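PDB 1QSA: protein (soluble lytic transglycosylase SLT70) from Escherichia coli, which cleaves the glycosidic bonds between N-acetylmuramic acid and N-acetylglucosamine in peptidoglycan, leaving a 1,6-anhydro bond in the muramic acid residue. Local coordinates for residues 6-10 with 31-37. Residues are numbered along the deposited sequence; the frame is centred on the assembly and turned at random.
Sequences QRSRY and GLKDYPL. With SO4 (sulfate ion), chain C; ACT (acetate ion), chain O.
Tyr10 and Tyr35 carry this contact, in which the loop after helix 22-28 folds back on helix 3-18 at the start of the alpha-superhelix. Their side chains cross at about a right angle: Tyr35 CE2 lies over one face of the Tyr10 ring, 3.4 Å from Tyr10 CG, with the ring planes 43° apart. With CG anti to the backbone N (chi1 -176°), the Tyr35 ring extends across to the helix. It also packs CD1 against Gln6 CB at 3.5 Å, while its hydroxyl is hydrogen-bonded to Glu390 of helix 383-393 and to Trp394 just after it. Leu37 CB sits 3.7 Å from Tyr10 CZ. Tyr10 OH donates to OXT of an acetate, probably from the crystallisation liquor, at 2.6 Å. Replacing Tyr10 by an alanine is likely to open a gap beside Tyr35 CE2 and Leu37 CB, leaving the Tyr35 ring less firmly held. Gln6 suits its place by being apolar at CB and polar at its end, where NE2 bonds to Asp1. Arg9, long and bent, reaches the loop carbonyl: NH2 donates to Gly31 O (2.9 Å) from above the carbonyl plane, besides its salt bridge to Asp1. Apolar surfaces and one direct hydrogen bond thus join helix to loop; other polar ends turn to Asp1, Glu390 and Trp394.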
ATOM      1  N   GLN A   6      -1.986 -13.755 -36.802  1.00 10.16           N
ATOM      2  CA  GLN A   6      -2.412 -14.400 -35.554  1.00 10.75           C
ATOM      3  C   GLN A   6      -3.097 -13.388 -34.629  1.00 10.88           C
ATOM      4  O   GLN A   6      -4.080 -13.720 -33.946  1.00 10.89           O
ATOM      5  CB  GLN A   6      -1.215 -15.033 -34.848  1.00 10.69           C
ATOM      6  CG  GLN A   6      -0.698 -16.268 -35.583  1.00 11.45           C
ATOM      7  CD  GLN A   6       0.728 -16.651 -35.196  1.00 13.29           C
ATOM      8  OE1 GLN A   6       1.337 -16.039 -34.315  1.00 13.97           O
ATOM      9  NE2 GLN A   6       1.250 -17.697 -35.835  1.00 14.72           N
ATOM     10  N   ARG A   7      -2.583 -12.163 -34.596  1.00  9.47           N
ATOM     11  CA  ARG A   7      -3.173 -11.109 -33.761  1.00  9.88           C
ATOM     12  C   ARG A   7      -4.646 -10.891 -34.113  1.00 10.90           C
ATOM     13  O   ARG A   7      -5.501 -10.814 -33.221  1.00 11.26           O
ATOM     14  CB  ARG A   7      -2.378  -9.811 -33.898  1.00  9.57           C
ATOM     15  CG  ARG A   7      -1.112  -9.841 -33.071  1.00  9.32           C
ATOM     16  CD  ARG A   7      -0.218  -8.665 -33.387  1.00 10.36           C
ATOM     17  NE  ARG A   7       0.877  -8.579 -32.428  1.00 11.00           N
ATOM     18  CZ  ARG A   7       1.758  -7.582 -32.398  1.00 12.58           C
ATOM     19  NH1 ARG A   7       1.688  -6.610 -33.302  1.00 14.86           N
ATOM     20  NH2 ARG A   7       2.723  -7.571 -31.484  1.00 13.53           N
ATOM     21  N   SER A   8      -4.952 -10.816 -35.409  1.00 11.21           N
ATOM     22  CA  SER A   8      -6.340 -10.627 -35.843  1.00 11.01           C
ATOM     23  C   SER A   8      -7.198 -11.820 -35.409  1.00 10.92           C
ATOM     24  O   SER A   8      -8.290 -11.630 -34.866  1.00 11.88           O
ATOM     25  CB  SER A   8      -6.437 -10.467 -37.371  1.00 12.65           C
ATOM     26  OG  SER A   8      -5.837  -9.259 -37.818  1.00 13.59           O
ATOM     27  N   ARG A   9      -6.700 -13.037 -35.634  1.00 10.11           N
ATOM     28  CA  ARG A   9      -7.451 -14.243 -35.257  1.00 11.03           C
ATOM     29  C   ARG A   9      -7.646 -14.316 -33.744  1.00 11.43           C
ATOM     30  O   ARG A   9      -8.695 -14.764 -33.279  1.00 10.27           O
ATOM     31  CB  ARG A   9      -6.775 -15.514 -35.772  1.00 11.75           C
ATOM     32  CG  ARG A   9      -6.698 -15.576 -37.302  1.00 12.09           C
ATOM     33  CD  ARG A   9      -6.548 -17.006 -37.805  1.00 11.85           C
ATOM     34  NE  ARG A   9      -5.417 -17.735 -37.230  1.00 12.06           N
ATOM     35  CZ  ARG A   9      -4.149 -17.555 -37.583  1.00 13.77           C
ATOM     36  NH1 ARG A   9      -3.825 -16.582 -38.431  1.00 13.05           N
ATOM     37  NH2 ARG A   9      -3.199 -18.279 -37.019  1.00 13.36           N
ATOM     38  N   TYR A  10      -6.677 -13.802 -32.987  1.00 10.55           N
ATOM     39  CA  TYR A  10      -6.770 -13.811 -31.517  1.00  9.99           C
ATOM     40  C   TYR A  10      -7.917 -12.913 -31.059  1.00 12.11           C
ATOM     41  O   TYR A  10      -8.750 -13.316 -30.242  1.00 11.39           O
ATOM     42  CB  TYR A  10      -5.446 -13.351 -30.883  1.00 10.12           C
ATOM     43  CG  TYR A  10      -5.408 -13.511 -29.381  1.00  9.13           C
ATOM     44  CD1 TYR A  10      -5.325 -14.774 -28.799  1.00 10.39           C
ATOM     45  CD2 TYR A  10      -5.456 -12.396 -28.545  1.00 10.99           C
ATOM     46  CE1 TYR A  10      -5.295 -14.927 -27.412  1.00 12.74           C
ATOM     47  CE2 TYR A  10      -5.423 -12.541 -27.149  1.00 11.60           C
ATOM     48  CZ  TYR A  10      -5.344 -13.808 -26.600  1.00 11.52           C
ATOM     49  OH  TYR A  10      -5.324 -13.960 -25.226  1.00 14.47           O
ATOM     50  N   GLY A  31      -5.729 -23.389 -34.973  1.00 14.79           N
ATOM     51  CA  GLY A  31      -4.910 -22.524 -35.798  1.00 14.96           C
ATOM     52  C   GLY A  31      -4.117 -21.483 -35.025  1.00 13.83           C
ATOM     53  O   GLY A  31      -3.278 -20.797 -35.604  1.00 15.36           O
ATOM     54  N   LEU A  32      -4.398 -21.338 -33.730  1.00 12.97           N
ATOM     55  CA  LEU A  32      -3.692 -20.351 -32.913  1.00 12.05           C
ATOM     56  C   LEU A  32      -2.606 -20.933 -31.993  1.00 12.23           C
ATOM     57  O   LEU A  32      -2.021 -20.209 -31.193  1.00 11.75           O
ATOM     58  CB  LEU A  32      -4.703 -19.519 -32.109  1.00 12.38           C
ATOM     59  CG  LEU A  32      -5.413 -18.386 -32.879  1.00 10.28           C
ATOM     60  CD1 LEU A  32      -6.681 -17.917 -32.167  1.00 12.36           C
ATOM     61  CD2 LEU A  32      -4.446 -17.214 -33.061  1.00 12.81           C
ATOM     62  N   LYS A  33      -2.279 -22.214 -32.158  1.00 13.42           N
ATOM     63  CA  LYS A  33      -1.269 -22.844 -31.297  1.00 13.89           C
ATOM     64  C   LYS A  33       0.088 -22.161 -31.281  1.00 13.77           C
ATOM     65  O   LYS A  33       0.781 -22.204 -30.263  1.00 15.39           O
ATOM     66  CB  LYS A  33      -1.082 -24.329 -31.640  1.00 17.39           C
ATOM     67  CG  LYS A  33      -2.262 -25.194 -31.253  1.00 23.25           C
ATOM     68  CD  LYS A  33      -2.092 -26.625 -31.769  1.00 28.44           C
ATOM     69  CE  LYS A  33      -3.343 -27.448 -31.507  1.00 32.54           C
ATOM     70  NZ  LYS A  33      -3.322 -28.749 -32.242  1.00 34.40           N
ATOM     71  N   ASP A  34       0.478 -21.543 -32.392  1.00 12.75           N
ATOM     72  CA  ASP A  34       1.780 -20.875 -32.452  1.00 15.43           C
ATOM     73  C   ASP A  34       1.792 -19.432 -31.950  1.00 14.04           C
ATOM     74  O   ASP A  34       2.854 -18.820 -31.872  1.00 14.44           O
ATOM     75  CB  ASP A  34       2.358 -20.919 -33.866  1.00 19.04           C
ATOM     76  CG  ASP A  34       2.784 -22.319 -34.287  1.00 23.54           C
ATOM     77  OD1 ASP A  34       2.922 -23.222 -33.429  1.00 27.19           O
ATOM     78  OD2 ASP A  34       2.990 -22.512 -35.498  1.00 28.51           O
ATOM     79  N   TYR A  35       0.622 -18.881 -31.633  1.00 11.29           N
ATOM     80  CA  TYR A  35       0.543 -17.506 -31.130  1.00 10.42           C
ATOM     81  C   TYR A  35       0.986 -17.495 -29.652  1.00 10.98           C
ATOM     82  O   TYR A  35       0.583 -18.376 -28.889  1.00 11.18           O
ATOM     83  CB  TYR A  35      -0.890 -16.997 -31.257  1.00 11.79           C
ATOM     84  CG  TYR A  35      -1.049 -15.546 -30.859  1.00  9.97           C
ATOM     85  CD1 TYR A  35      -0.334 -14.535 -31.521  1.00  8.64           C
ATOM     86  CD2 TYR A  35      -1.901 -15.177 -29.815  1.00  9.10           C
ATOM     87  CE1 TYR A  35      -0.463 -13.195 -31.150  1.00  9.28           C
ATOM     88  CE2 TYR A  35      -2.041 -13.844 -29.434  1.00  9.08           C
ATOM     89  CZ  TYR A  35      -1.321 -12.855 -30.095  1.00 10.12           C
ATOM     90  OH  TYR A  35      -1.459 -11.561 -29.675  1.00 11.32           O
ATOM     91  N   PRO A  36       1.824 -16.516 -29.234  1.00 10.03           N
ATOM     92  CA  PRO A  36       2.282 -16.476 -27.834  1.00 10.35           C
ATOM     93  C   PRO A  36       1.209 -16.581 -26.767  1.00  9.45           C
ATOM     94  O   PRO A  36       1.461 -17.181 -25.720  1.00  9.95           O
ATOM     95  CB  PRO A  36       3.044 -15.152 -27.742  1.00 11.04           C
ATOM     96  CG  PRO A  36       3.649 -15.027 -29.139  1.00 10.05           C
ATOM     97  CD  PRO A  36       2.511 -15.492 -30.049  1.00 10.03           C
ATOM     98  N   LEU A  37       0.034 -16.013 -27.026  1.00  9.76           N
ATOM     99  CA  LEU A  37      -1.030 -16.070 -26.025  1.00  9.28           C
ATOM    100  C   LEU A  37      -1.941 -17.308 -26.075  1.00 10.45           C
ATOM    101  O   LEU A  37      -2.921 -17.387 -25.328  1.00 10.20           O
ATOM    102  CB  LEU A  37      -1.846 -14.773 -26.005  1.00  9.77           C
ATOM    103  CG  LEU A  37      -1.031 -13.478 -25.823  1.00  8.11           C
ATOM    104  CD1 LEU A  37      -1.978 -12.296 -25.658  1.00  9.31           C
ATOM    105  CD2 LEU A  37      -0.102 -13.556 -24.617  1.00 10.31           C
TER
HETATM  106  S   SO4 C 702       4.580  -4.376 -31.942  1.00 36.72           S
HETATM  107  O1  SO4 C 702       4.390  -3.012 -31.408  1.00 37.52           O
HETATM  108  O2  SO4 C 702       5.948  -4.529 -32.479  1.00 38.63           O
HETATM  109  O3  SO4 C 702       4.371  -5.345 -30.844  1.00 34.68           O
HETATM  110  O4  SO4 C 702       3.625  -4.589 -33.039  1.00 36.16           O
HETATM  111  C   ACT O 801      -6.077 -11.953 -22.618  1.00 15.88           C
HETATM  112  O   ACT O 801      -6.840 -11.378 -21.818  1.00 16.97           O
HETATM  113  OXT ACT O 801      -6.266 -11.938 -23.850  1.00 14.08           O
HETATM  114  CH3 ACT O 801      -4.854 -12.680 -22.077  1.00 15.28           C
HETATM  115  O   HOH W   1       3.946 -16.134 -33.738  1.00 25.27           O